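Malonate decarboxylase subunit alpha (Acinetobacter baumannii ATCC 17978, PDB 6MPR) probably serves as the acyl-carrier-protein transferase of the malonate decarboxylase complex, exchanging acetyl for malonate on the carrier thioester. Local coordinates at residues Glu65-Lys70 and Thr178-Leu184; Glu278-Pro282 and His303-Ala309; Ala407-Arg412 and Ala424-Leu429; Glu479-Leu484 and Met496-Gly502. All blocks are in the same frame, centred on the assembly; numbering follows the deposited sequence. Where two conformers were deposited one is given.

Contact 1: residues Glu65-Lys70 and Thr178-Leu184; sequences EGNNQK and TEDSPAL
Glu179 plants both oxygens of its carboxylate on the backbone of Gln69 and Lys70. Glu179 OE1 accepts from Gln69 N at 3.0 Å and OE2 from Lys70 N at 2.8 Å, each through its syn lone pair, so two successive N-H groups fix the rotation of the group. Glutamate suits the place because its extended chain reaches across from the type II' turn Thr178-Ser181. This close-packed side continues at Ser181, whose hydroxyl can give and receive at once: OG donates to Glu65 OE2 at 2.7 Å, on its syn side, and accepts from Lys70 NZ at 2.9 Å. The same ammonium also bonds Ser177 O and Ala162 O. Leu184 CD1 rests 3.6 Å from Glu65 CG and shields the glutamate stem. Less tightly bonded is the side of Asn68, which is partly exposed: there a water donates to Asp180 OD2 at 2.6 Å and only weakly accepts from Asn68 N, and Asn67 and Asn68 each adopt two conformers. Glu65 follows strand 61-64 of the parallel sheet and bonds Ser161 on neighbouring strand 158-163, while Tyr147 of helix 143-149 bonds Asp180 and Arg350 of helix 350-359 makes salt bridges to both Asp180 and Glu179.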
loop_
_atom_site.group_PDB
_atom_site.type_symbol
_atom_site.label_atom_id
_atom_site.label_comp_id
_atom_site.label_asym_id
_atom_site.label_seq_id
_atom_site.Cartn_x
_atom_site.Cartn_y
_atom_site.Cartn_z
ATOM N N GLU A 65 -15.226 13.717 1.607
ATOM C CA GLU A 65 -15.341 12.944 0.373
ATOM C C GLU A 65 -16.071 13.764 -0.688
ATOM O O GLU A 65 -17.190 14.225 -0.447
ATOM C CB GLU A 65 -16.105 11.645 0.640
ATOM C CG GLU A 65 -15.375 10.637 1.532
ATOM C CD GLU A 65 -16.184 9.366 1.735
ATOM O OE1 GLU A 65 -17.291 9.259 1.171
ATOM O OE2 GLU A 65 -15.732 8.487 2.485
ATOM N N GLY A 66 -15.433 13.996 -1.831
ATOM C CA GLY A 66 -13.992 13.862 -1.956
ATOM C C GLY A 66 -13.371 12.545 -2.401
ATOM O O GLY A 66 -12.142 12.446 -2.481
ATOM N N ASN A 67 -14.171 11.515 -2.655
ATOM C CA ASN A 67 -13.673 10.336 -3.354
ATOM C C ASN A 67 -13.453 10.687 -4.818
ATOM O O ASN A 67 -13.927 11.714 -5.309
ATOM C CB ASN A 67 -14.659 9.160 -3.308
ATOM C CG ASN A 67 -15.030 8.719 -1.912
ATOM O OD1 ASN A 67 -14.284 7.991 -1.258
ATOM N ND2 ASN A 67 -16.228 9.089 -1.477
ATOM N N ASN A 68 -12.779 9.804 -5.548
ATOM C CA ASN A 68 -12.628 10.071 -6.971
ATOM C C ASN A 68 -13.982 10.128 -7.670
ATOM O O ASN A 68 -14.182 10.962 -8.566
ATOM C CB ASN A 68 -11.738 9.037 -7.648
ATOM C CG ASN A 68 -11.504 9.367 -9.123
ATOM O OD1 ASN A 68 -10.653 10.198 -9.460
ATOM N ND2 ASN A 68 -12.283 8.748 -10.000
ATOM N N GLN A 69 -14.932 9.280 -7.268
ATOM C CA GLN A 69 -16.255 9.247 -7.885
ATOM C C GLN A 69 -17.334 9.718 -6.914
ATOM O O GLN A 69 -17.914 10.789 -7.110
ATOM C CB GLN A 69 -16.542 7.832 -8.401
ATOM C CG GLN A 69 -15.502 7.320 -9.395
ATOM C CD GLN A 69 -15.456 5.802 -9.441
ATOM O OE1 GLN A 69 -14.609 5.181 -8.794
ATOM N NE2 GLN A 69 -16.352 5.201 -10.204
ATOM N N LYS A 70 -17.620 8.950 -5.861
ATOM C CA LYS A 70 -18.670 9.310 -4.906
ATOM C C LYS A 70 -18.336 10.606 -4.178
ATOM O O LYS A 70 -17.230 10.759 -3.658
ATOM C CB LYS A 70 -18.840 8.173 -3.889
ATOM C CG LYS A 70 -19.667 8.528 -2.668
ATOM C CD LYS A 70 -19.857 7.293 -1.790
ATOM C CE LYS A 70 -18.600 6.948 -1.018
ATOM N NZ LYS A 70 -18.743 5.682 -0.213
ATOM N N THR A 178 -18.164 1.828 -2.301
ATOM C CA THR A 178 -17.363 1.831 -1.082
ATOM C C THR A 178 -16.117 2.705 -1.244
ATOM O O THR A 178 -15.836 3.564 -0.399
ATOM C CB THR A 178 -17.002 0.391 -0.714
ATOM O OG1 THR A 178 -18.202 -0.323 -0.338
ATOM C CG2 THR A 178 -16.031 0.367 0.451
ATOM N N GLU A 179 -15.377 2.525 -2.348
ATOM C CA GLU A 179 -14.251 3.396 -2.692
ATOM C C GLU A 179 -13.284 3.621 -1.531
ATOM O O GLU A 179 -12.749 2.649 -0.974
ATOM C CB GLU A 179 -14.756 4.754 -3.223
ATOM C CG GLU A 179 -15.381 4.655 -4.647
ATOM C CD GLU A 179 -15.761 6.021 -5.236
ATOM O OE1 GLU A 179 -14.854 6.843 -5.524
ATOM O OE2 GLU A 179 -16.974 6.272 -5.407
ATOM N N ASP A 180 -13.044 4.902 -1.178
ATOM C CA ASP A 180 -12.080 5.271 -0.142
ATOM C C ASP A 180 -12.634 5.159 1.269
ATOM O O ASP A 180 -11.853 5.246 2.222
ATOM C CB ASP A 180 -11.584 6.731 -0.270
ATOM C CG ASP A 180 -11.346 7.195 -1.714
ATOM O OD1 ASP A 180 -12.103 6.831 -2.630
ATOM O OD2 ASP A 180 -10.419 8.010 -1.910
ATOM N N SER A 181 -13.945 5.002 1.438
ATOM C CA SER A 181 -14.537 5.278 2.749
ATOM C C SER A 181 -13.916 4.481 3.894
ATOM O O SER A 181 -13.631 5.082 4.946
ATOM C CB SER A 181 -16.059 5.073 2.662
ATOM O OG SER A 181 -16.603 6.022 1.766
ATOM N N PRO A 182 -13.666 3.170 3.782
ATOM C CA PRO A 182 -13.094 2.460 4.941
ATOM C C PRO A 182 -11.716 2.975 5.326
ATOM O O PRO A 182 -11.388 3.025 6.516
ATOM C CB PRO A 182 -13.042 0.999 4.472
ATOM C CG PRO A 182 -13.996 0.918 3.322
ATOM C CD PRO A 182 -13.874 2.253 2.644
ATOM N N ALA A 183 -10.908 3.389 4.347
ATOM C CA ALA A 183 -9.565 3.877 4.643
ATOM C C ALA A 183 -9.602 5.257 5.281
ATOM O O ALA A 183 -8.705 5.599 6.054
ATOM C CB ALA A 183 -8.714 3.932 3.369
ATOM N N LEU A 184 -10.615 6.065 4.948
ATOM C CA LEU A 184 -10.722 7.410 5.512
ATOM C C LEU A 184 -11.335 7.388 6.907
ATOM O O LEU A 184 -10.982 8.214 7.761
ATOM C CB LEU A 184 -11.568 8.303 4.596
ATOM C CG LEU A 184 -11.128 8.460 3.142
ATOM C CD1 LEU A 184 -12.154 9.273 2.345
ATOM C CD2 LEU A 184 -9.733 9.076 3.048
HETATM O O HOH W 1 -10.358 8.827 -4.393
#

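Contact 2: residues Glu278-Pro282 and His303-Ala309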
loop_
_atom_site.group_PDB
_atom_site.type_symbol
_atom_site.label_atom_id
_atom_site.label_comp_id
_atom_site.label_asym_id
_atom_site.label_seq_id
_atom_site.Cartn_x
_atom_site.Cartn_y
_atom_site.Cartn_z
ATOM N N GLU A 278 -8.752 -2.593 -24.826
ATOM C CA GLU A 278 -9.795 -3.454 -24.279
ATOM C C GLU A 278 -10.717 -3.975 -25.375
ATOM O O GLU A 278 -11.093 -5.155 -25.370
ATOM C CB GLU A 278 -10.587 -2.686 -23.216
ATOM C CG GLU A 278 -9.712 -2.185 -22.048
ATOM C CD GLU A 278 -10.367 -1.131 -21.171
ATOM O OE1 GLU A 278 -11.605 -0.989 -21.197
ATOM O OE2 GLU A 278 -9.614 -0.431 -20.451
ATOM N N LEU A 279 -11.065 -3.122 -26.341
ATOM C CA LEU A 279 -12.026 -3.484 -27.380
ATOM C C LEU A 279 -11.426 -4.268 -28.544
ATOM O O LEU A 279 -12.189 -4.843 -29.331
ATOM C CB LEU A 279 -12.726 -2.233 -27.917
ATOM C CG LEU A 279 -13.739 -1.655 -26.924
ATOM C CD1 LEU A 279 -14.265 -0.300 -27.395
ATOM C CD2 LEU A 279 -14.882 -2.640 -26.709
ATOM N N ILE A 280 -10.102 -4.334 -28.686
ATOM C CA ILE A 280 -9.529 -5.157 -29.740
ATOM C C ILE A 280 -8.863 -6.414 -29.207
ATOM O O ILE A 280 -8.399 -7.230 -30.006
ATOM C CB ILE A 280 -8.553 -4.380 -30.656
ATOM C CG1 ILE A 280 -7.246 -4.039 -29.943
ATOM C CG2 ILE A 280 -9.212 -3.154 -31.274
ATOM C CD1 ILE A 280 -6.184 -3.501 -30.872
ATOM N N LEU A 281 -8.814 -6.617 -27.893
ATOM C CA LEU A 281 -8.422 -7.938 -27.405
ATOM C C LEU A 281 -9.241 -9.054 -28.040
ATOM O O LEU A 281 -8.637 -10.014 -28.541
ATOM C CB LEU A 281 -8.506 -7.992 -25.874
ATOM C CG LEU A 281 -7.359 -7.321 -25.133
ATOM C CD1 LEU A 281 -7.696 -7.313 -23.657
ATOM C CD2 LEU A 281 -6.054 -8.078 -25.401
ATOM N N PRO A 282 -10.579 -8.991 -28.100
ATOM C CA PRO A 282 -11.330 -10.133 -28.641
ATOM C C PRO A 282 -11.279 -10.254 -30.154
ATOM O O PRO A 282 -11.819 -11.228 -30.697
ATOM C CB PRO A 282 -12.774 -9.862 -28.169
ATOM C CG PRO A 282 -12.648 -8.821 -27.082
ATOM C CD PRO A 282 -11.485 -7.996 -27.497
ATOM N N HIS A 303 -15.093 -0.957 -16.471
ATOM C CA HIS A 303 -15.179 -0.223 -17.728
ATOM C C HIS A 303 -16.225 -0.890 -18.612
ATOM O O HIS A 303 -16.132 -2.105 -18.851
ATOM C CB HIS A 303 -13.839 -0.249 -18.468
ATOM C CG HIS A 303 -12.746 0.547 -17.821
ATOM N ND1 HIS A 303 -11.529 0.765 -18.440
ATOM C CD2 HIS A 303 -12.676 1.166 -16.618
ATOM C CE1 HIS A 303 -10.760 1.489 -17.642
ATOM N NE2 HIS A 303 -11.432 1.748 -16.535
ATOM N N PRO A 304 -17.233 -0.156 -19.108
ATOM C CA PRO A 304 -18.116 -0.765 -20.108
ATOM C C PRO A 304 -17.348 -1.244 -21.318
ATOM O O PRO A 304 -17.753 -2.228 -21.953
ATOM C CB PRO A 304 -19.096 0.371 -20.460
ATOM C CG PRO A 304 -19.097 1.230 -19.219
ATOM C CD PRO A 304 -17.635 1.228 -18.813
ATOM N N THR A 305 -16.222 -0.600 -21.644
ATOM C CA THR A 305 -15.462 -1.048 -22.804
ATOM C C THR A 305 -14.744 -2.371 -22.567
ATOM O O THR A 305 -14.219 -2.943 -23.528
ATOM C CB THR A 305 -14.445 0.009 -23.238
ATOM O OG1 THR A 305 -13.579 0.350 -22.146
ATOM C CG2 THR A 305 -15.155 1.248 -23.744
ATOM N N LEU A 306 -14.714 -2.874 -21.323
ATOM C CA LEU A 306 -14.195 -4.211 -21.056
ATOM C C LEU A 306 -15.235 -5.310 -21.254
ATOM O O LEU A 306 -14.881 -6.491 -21.207
ATOM C CB LEU A 306 -13.630 -4.291 -19.619
ATOM C CG LEU A 306 -12.639 -5.417 -19.306
ATOM C CD1 LEU A 306 -11.350 -5.205 -20.097
ATOM C CD2 LEU A 306 -12.350 -5.459 -17.798
ATOM N N ILE A 307 -16.503 -4.964 -21.490
ATOM C CA ILE A 307 -17.545 -5.992 -21.599
ATOM C C ILE A 307 -17.221 -7.052 -22.656
ATOM O O ILE A 307 -17.331 -8.247 -22.348
ATOM C CB ILE A 307 -18.917 -5.338 -21.801
ATOM C CG1 ILE A 307 -19.334 -4.599 -20.513
ATOM C CG2 ILE A 307 -19.969 -6.380 -22.184
ATOM C CD1 ILE A 307 -20.635 -3.835 -20.635
ATOM N N PRO A 308 -16.822 -6.704 -23.884
ATOM C CA PRO A 308 -16.536 -7.775 -24.857
ATOM C C PRO A 308 -15.398 -8.695 -24.417
ATOM O O PRO A 308 -15.476 -9.915 -24.615
ATOM C CB PRO A 308 -16.206 -6.995 -26.140
ATOM C CG PRO A 308 -16.972 -5.716 -25.988
ATOM C CD PRO A 308 -16.806 -5.374 -24.529
ATOM N N ALA A 309 -14.345 -8.143 -23.812
ATOM C CA ALA A 309 -13.253 -8.965 -23.293
ATOM C C ALA A 309 -13.720 -9.887 -22.165
ATOM O O ALA A 309 -13.199 -10.998 -22.020
ATOM C CB ALA A 309 -12.112 -8.063 -22.802
HETATM O O HOH W 2 -13.590 -5.398 -24.369
#
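One water, shared by Glu278 and Ala309, does the work of a missing helical bond on both sides of this contact. In helix 272-287 the carbonyl of Glu278 would look four residues on to Pro282, which has no N-H and kinks the helix; the water donates to Glu278 O instead, at 2.7 Å. It also donates to Thr305 O at 2.7 Å and accepts from Ala309 N at 2.9 Å, bridging an i to i+4 pair leading into helix 307-311. Helix 272-287 belongs to a beta-alpha-beta unit, linking strand 265-268 to its parallel neighbour 297-299, and the chain beyond that second strand folds back against it.

The polar anchor is a His-carboxylate hydrogen bond. His303 ND1 donates to Glu278 OE2 at 3.0 Å and weakly to OE1, with carboxylate and ring planes 34° apart. Thr305 OG1 gives its proton to Glu278 OE1 at 2.6 Å, approaching 33° out of the carboxylate plane; chi1 of 56° puts this hydroxyl between the backbone N and carbonyl carbon, facing the glutamate. His268 adds another bond at OE2, so an acidic side chain is well supplied here despite its burial.

Compact apolar groups fill the rest. Leu279 CD2 lies 3.8 Å from Pro308 CG, and Pro282 CG comes within 3.7 Å of Ala309 N.

Contact 3: residues Ala407-Arg412 and Ala424-Leu429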
loop_
_atom_site.group_PDB
_atom_site.type_symbol
_atom_site.label_atom_id
_atom_site.label_comp_id
_atom_site.label_asym_id
_atom_site.label_seq_id
_atom_site.Cartn_x
_atom_site.Cartn_y
_atom_site.Cartn_z
ATOM N N ALA A 407 6.704 -11.240 -16.647
ATOM C CA ALA A 407 6.928 -9.891 -17.168
ATOM C C ALA A 407 7.896 -9.114 -16.282
ATOM O O ALA A 407 8.769 -8.395 -16.781
ATOM C CB ALA A 407 5.598 -9.137 -17.289
ATOM N N TRP A 408 7.748 -9.241 -14.960
ATOM C CA TRP A 408 8.602 -8.508 -14.029
ATOM C C TRP A 408 10.051 -8.979 -14.124
ATOM O O TRP A 408 10.981 -8.163 -14.095
ATOM C CB TRP A 408 8.046 -8.680 -12.618
ATOM C CG TRP A 408 8.728 -7.951 -11.508
ATOM C CD1 TRP A 408 8.498 -6.670 -11.101
ATOM C CD2 TRP A 408 9.699 -8.490 -10.606
ATOM N NE1 TRP A 408 9.292 -6.366 -10.015
ATOM C CE2 TRP A 408 10.026 -7.474 -9.684
ATOM C CE3 TRP A 408 10.321 -9.731 -10.487
ATOM C CZ2 TRP A 408 10.960 -7.658 -8.676
ATOM C CZ3 TRP A 408 11.241 -9.915 -9.474
ATOM C CH2 TRP A 408 11.556 -8.880 -8.583
ATOM N N LEU A 409 10.264 -10.289 -14.260
ATOM C CA LEU A 409 11.615 -10.797 -14.493
ATOM C C LEU A 409 12.179 -10.338 -15.832
ATOM O O LEU A 409 13.399 -10.189 -15.969
ATOM C CB LEU A 409 11.626 -12.330 -14.455
ATOM C CG LEU A 409 11.554 -12.997 -13.089
ATOM C CD1 LEU A 409 11.499 -14.524 -13.244
ATOM C CD2 LEU A 409 12.775 -12.580 -12.285
ATOM N N ASP A 410 11.316 -10.140 -16.837
ATOM C CA ASP A 410 11.787 -9.767 -18.167
ATOM C C ASP A 410 12.439 -8.392 -18.174
ATOM O O ASP A 410 13.180 -8.073 -19.113
ATOM C CB ASP A 410 10.626 -9.807 -19.165
ATOM C CG ASP A 410 11.045 -10.269 -20.548
ATOM O OD1 ASP A 410 12.089 -10.957 -20.676
ATOM O OD2 ASP A 410 10.331 -9.931 -21.519
ATOM N N MET A 411 12.195 -7.585 -17.142
ATOM C CA MET A 411 12.813 -6.275 -17.004
ATOM C C MET A 411 14.192 -6.322 -16.350
ATOM O O MET A 411 14.882 -5.295 -16.325
ATOM C CB MET A 411 11.899 -5.358 -16.186
ATOM C CG MET A 411 10.518 -5.094 -16.800
ATOM S SD MET A 411 10.545 -4.190 -18.381
ATOM C CE MET A 411 10.341 -5.559 -19.497
ATOM N N ARG A 412 14.602 -7.471 -15.818
ATOM C CA ARG A 412 15.863 -7.571 -15.097
ATOM C C ARG A 412 17.063 -7.502 -16.042
ATOM O O ARG A 412 17.014 -7.971 -17.181
ATOM C CB ARG A 412 15.919 -8.876 -14.295
ATOM C CG ARG A 412 17.226 -9.075 -13.536
ATOM C CD ARG A 412 17.187 -10.256 -12.571
ATOM N NE ARG A 412 16.964 -11.544 -13.222
ATOM C CZ ARG A 412 17.023 -12.717 -12.590
ATOM N NH1 ARG A 412 17.337 -12.766 -11.296
ATOM N NH2 ARG A 412 16.787 -13.844 -13.250
ATOM N N ALA A 424 20.520 -8.971 -9.146
ATOM C CA ALA A 424 19.672 -8.018 -9.831
ATOM C C ALA A 424 18.206 -8.333 -9.538
ATOM O O ALA A 424 17.868 -9.413 -9.050
ATOM C CB ALA A 424 19.941 -8.043 -11.334
ATOM N N ARG A 425 17.335 -7.374 -9.810
ATOM C CA ARG A 425 15.917 -7.600 -9.583
ATOM C C ARG A 425 15.100 -7.195 -10.802
ATOM O O ARG A 425 15.553 -6.456 -11.686
ATOM C CB ARG A 425 15.420 -6.854 -8.340
ATOM C CG ARG A 425 16.062 -5.502 -8.137
ATOM C CD ARG A 425 15.301 -4.811 -7.041
ATOM N NE ARG A 425 15.958 -3.619 -6.533
ATOM C CZ ARG A 425 15.413 -2.867 -5.585
ATOM N NH1 ARG A 425 14.232 -3.213 -5.090
ATOM N NH2 ARG A 425 16.039 -1.794 -5.129
ATOM N N GLY A 426 13.885 -7.724 -10.854
ATOM C CA GLY A 426 12.951 -7.349 -11.887
ATOM C C GLY A 426 12.431 -5.945 -11.655
ATOM O O GLY A 426 12.815 -5.243 -10.712
ATOM N N LYS A 427 11.530 -5.530 -12.552
ATOM C CA LYS A 427 10.921 -4.205 -12.506
ATOM C C LYS A 427 9.483 -4.298 -12.999
ATOM O O LYS A 427 9.166 -5.077 -13.906
ATOM C CB LYS A 427 11.678 -3.184 -13.380
ATOM C CG LYS A 427 13.187 -3.118 -13.170
ATOM C CD LYS A 427 13.784 -2.025 -14.055
ATOM C CE LYS A 427 15.247 -1.744 -13.735
ATOM N NZ LYS A 427 16.176 -2.777 -14.275
ATOM N N LYS A 428 8.608 -3.495 -12.408
ATOM C CA LYS A 428 7.253 -3.458 -12.945
ATOM C C LYS A 428 7.250 -2.673 -14.254
ATOM O O LYS A 428 7.994 -1.701 -14.418
ATOM C CB LYS A 428 6.307 -2.818 -11.943
ATOM C CG LYS A 428 4.831 -2.779 -12.337
ATOM C CD LYS A 428 4.184 -1.707 -11.457
ATOM C CE LYS A 428 2.763 -1.427 -11.823
ATOM N NZ LYS A 428 2.188 -0.532 -10.782
ATOM N N LEU A 429 6.389 -3.090 -15.189
ATOM C CA LEU A 429 6.253 -2.369 -16.450
ATOM C C LEU A 429 5.378 -1.143 -16.251
ATOM O O LEU A 429 4.286 -1.228 -15.689
ATOM C CB LEU A 429 5.659 -3.260 -17.545
ATOM C CG LEU A 429 6.563 -4.376 -18.093
ATOM C CD1 LEU A 429 6.834 -5.464 -17.035
ATOM C CD2 LEU A 429 5.949 -4.975 -19.361
#
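Trp408 spreads its indole under the backbone of Gly426 and Lys427 in a CH-pi contact that fastens helix 406-410 to the loop entering strand 429-433 of the mixed sheet. With CG anti to the backbone N (chi1 -177°), the side chain runs out along this loop. Trp408 CB begins 4.0 Å from Lys427 O, and CG lies beneath the peptide that follows Gly426. Trp408 CD1 approaches Lys427 C at 3.2 Å, while NE1 and CE2 pass below the Gly426-Lys427 peptide bond. The benzene part then carries the glycine: Gly426 CA stands over the centre of the six-membered ring, only 6° off its normal, with CD2 and CE3 nearest to it. CZ2 and CZ3 lie nearest Gly426 N, which Trp408 CH2 at the far end reaches at 3.5 Å. A residue without CB suits this spot, since a beta carbon here would run into Trp408 O. Trp408 O accepts from Lys427 N at 3.1 Å with an angle of 152° at the hydrogen.

Long side chains line the flanks. Arg412 sets CG 3.6 Å from Ala424 CB, then sends NH1 to Pro461 O of the second subunit; Arg425, whose CB points away from the helix, makes salt bridges to Asp470 and Asp471 of that subunit. Leu462 of the same subunit packs on Trp408, so the contact also forms part of the dimer interface. Inward, Met411 bends at chi2 and chi3 and brings CG to 3.2 Å from Lys427 O and SD against Leu429. Beyond it, Leu429 CD1 meets Ala407 CB at 3.9 Å.

Contact 4: residues Glu479-Leu484 and Met496-Gly502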
loop_
_atom_site.group_PDB
_atom_site.type_symbol
_atom_site.label_atom_id
_atom_site.label_comp_id
_atom_site.label_asym_id
_atom_site.label_seq_id
_atom_site.Cartn_x
_atom_site.Cartn_y
_atom_site.Cartn_z
ATOM N N GLU A 479 3.904 6.682 -33.374
ATOM C CA GLU A 479 5.090 6.375 -34.161
ATOM C C GLU A 479 5.702 5.015 -33.847
ATOM O O GLU A 479 6.369 4.440 -34.708
ATOM C CB GLU A 479 6.144 7.465 -33.942
ATOM C CG GLU A 479 5.721 8.815 -34.467
ATOM C CD GLU A 479 5.901 8.903 -35.963
ATOM O OE1 GLU A 479 7.037 9.209 -36.398
ATOM O OE2 GLU A 479 4.921 8.643 -36.697
ATOM N N GLY A 480 5.509 4.482 -32.648
ATOM C CA GLY A 480 6.111 3.214 -32.294
ATOM C C GLY A 480 6.395 3.150 -30.802
ATOM O O GLY A 480 5.883 3.950 -30.034
ATOM N N ILE A 481 7.212 2.170 -30.411
ATOM C CA ILE A 481 7.545 1.931 -29.011
ATOM C C ILE A 481 9.040 2.145 -28.826
ATOM O O ILE A 481 9.848 1.611 -29.591
ATOM C CB ILE A 481 7.162 0.512 -28.550
ATOM C CG1 ILE A 481 5.678 0.224 -28.783
ATOM C CG2 ILE A 481 7.503 0.317 -27.068
ATOM C CD1 ILE A 481 5.328 -1.236 -28.578
ATOM N N ALA A 482 9.407 2.899 -27.795
ATOM C CA ALA A 482 10.782 2.955 -27.323
ATOM C C ALA A 482 10.874 2.072 -26.084
ATOM O O ALA A 482 10.151 2.298 -25.103
ATOM C CB ALA A 482 11.206 4.396 -27.013
ATOM N N TYR A 483 11.728 1.045 -26.139
ATOM C CA TYR A 483 11.896 0.133 -25.000
ATOM C C TYR A 483 12.924 0.717 -24.031
ATOM O O TYR A 483 14.052 0.238 -23.902
ATOM C CB TYR A 483 12.300 -1.262 -25.469
ATOM C CG TYR A 483 11.230 -1.991 -26.247
ATOM C CD1 TYR A 483 10.094 -2.492 -25.611
ATOM C CD2 TYR A 483 11.358 -2.198 -27.618
ATOM C CE1 TYR A 483 9.111 -3.164 -26.319
ATOM C CE2 TYR A 483 10.381 -2.875 -28.336
ATOM C CZ TYR A 483 9.257 -3.347 -27.681
ATOM O OH TYR A 483 8.290 -4.016 -28.397
ATOM N N LEU A 484 12.475 1.750 -23.306
ATOM C CA LEU A 484 13.368 2.538 -22.458
ATOM C C LEU A 484 14.025 1.699 -21.365
ATOM O O LEU A 484 15.130 2.030 -20.920
ATOM C CB LEU A 484 12.601 3.708 -21.833
ATOM C CG LEU A 484 11.986 4.773 -22.748
ATOM C CD1 LEU A 484 11.299 5.852 -21.895
ATOM C CD2 LEU A 484 13.021 5.393 -23.708
ATOM N N MET A 496 16.068 7.356 -28.020
ATOM C CA MET A 496 14.925 6.472 -28.255
ATOM C C MET A 496 13.607 7.220 -28.098
ATOM O O MET A 496 12.663 6.994 -28.863
ATOM C CB MET A 496 14.985 5.280 -27.305
ATOM C CG MET A 496 16.220 4.418 -27.544
ATOM S SD MET A 496 16.654 3.424 -26.116
ATOM C CE MET A 496 15.196 2.379 -25.980
ATOM N N ILE A 497 13.527 8.119 -27.120
ATOM C CA ILE A 497 12.370 9.000 -27.039
ATOM C C ILE A 497 12.234 9.795 -28.330
ATOM O O ILE A 497 11.165 9.837 -28.949
ATOM C CB ILE A 497 12.484 9.916 -25.808
ATOM C CG1 ILE A 497 12.442 9.075 -24.522
ATOM C CG2 ILE A 497 11.392 10.970 -25.833
ATOM C CD1 ILE A 497 12.710 9.874 -23.250
ATOM N N ALA A 498 13.338 10.397 -28.790
ATOM C CA ALA A 498 13.283 11.221 -29.992
ATOM C C ALA A 498 12.792 10.436 -31.204
ATOM O O ALA A 498 12.103 10.998 -32.064
ATOM C CB ALA A 498 14.662 11.829 -30.272
ATOM N N ALA A 499 13.106 9.132 -31.274
ATOM C CA ALA A 499 12.732 8.320 -32.433
ATOM C C ALA A 499 11.219 8.131 -32.571
ATOM O O ALA A 499 10.729 7.887 -33.682
ATOM C CB ALA A 499 13.407 6.951 -32.347
ATOM N N VAL A 500 10.469 8.204 -31.478
ATOM C CA VAL A 500 9.025 8.008 -31.527
ATOM C C VAL A 500 8.272 9.299 -31.209
ATOM O O VAL A 500 7.083 9.266 -30.945
ATOM C CB VAL A 500 8.574 6.858 -30.604
ATOM C CG1 VAL A 500 9.300 5.572 -30.967
ATOM C CG2 VAL A 500 8.806 7.208 -29.131
ATOM N N ALA A 501 8.932 10.452 -31.280
ATOM C CA ALA A 501 8.299 11.700 -30.890
ATOM C C ALA A 501 7.757 12.513 -32.067
ATOM O O ALA A 501 7.339 13.656 -31.866
ATOM C CB ALA A 501 9.274 12.540 -30.062
ATOM N N GLY A 502 7.734 11.954 -33.277
ATOM C CA GLY A 502 7.081 12.637 -34.384
ATOM C C GLY A 502 7.751 13.957 -34.737
ATOM O O GLY A 502 8.980 14.067 -34.758
HETATM O O HOH W 3 8.831 9.752 -34.651
#
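Ala482 CB and Met496 CB meet 3.9 Å apart, where the small alanine lets the helix come close to the strand; Ala482 CB also sits 3.5 Å from Met496 O. Leu484 and Met496 run alongside one another, pointing opposite ways, and Leu484 lies roughly at right angles to Ile497, CD2 3.8 Å from its CG1. The methionine, flexible enough to turn back, bends at chi3 (63°) and sets Met496 CE 3.2 Å from Tyr483 O. At the other end Val500 lays CG1 on Gly480 C at 3.8 Å, over a residue with no side chain. Strand 480-482 is the second arm of a beta hairpin with 474-477, and Tyr483 centres an inverse gamma turn leading off it; helix 490-499 packs across this edge region of the mixed sheet. Near the helix's end a water accepts from Gly502 N at 2.8 Å and lies beside Glu479 OE1 and Ala499 O. In the second shell, Thr477 OG1 bonds both Glu479 N and Val500 O, tying hairpin turn to helix end. Leu475, on the partner strand, packs against Leu484, Ile497 and Val500, while Tyr483 hydrogen-bonds Gly256 O through OH and meets the His474 ring with the two planes nearly perpendicular.

How the contacts relate
All four contacts are largely buried, but their depth and chemistry differ. Contact 1 is the innermost, its centre about 12 Å from that of the chain, against about 19 Å for contact 2 and 24 and 26 Å for contacts 3 and 4; it belongs to the parallel sheet and is dominated by carboxylates meeting N-H and hydroxyl groups. Contacts 2, 3 and 4 surround the mixed sheet: contact 2 joins polar anchors to proline and leucine packing, contact 3 leans on an aromatic face and backbone, and contact 4 is mostly apolar. Contacts 3 and 4 are the closest pair, with nearest atoms about 7 Å apart, and His474 touches residues of both. Contact 3 alone among these last three meets the second subunit, and two of its arginines bond that subunit.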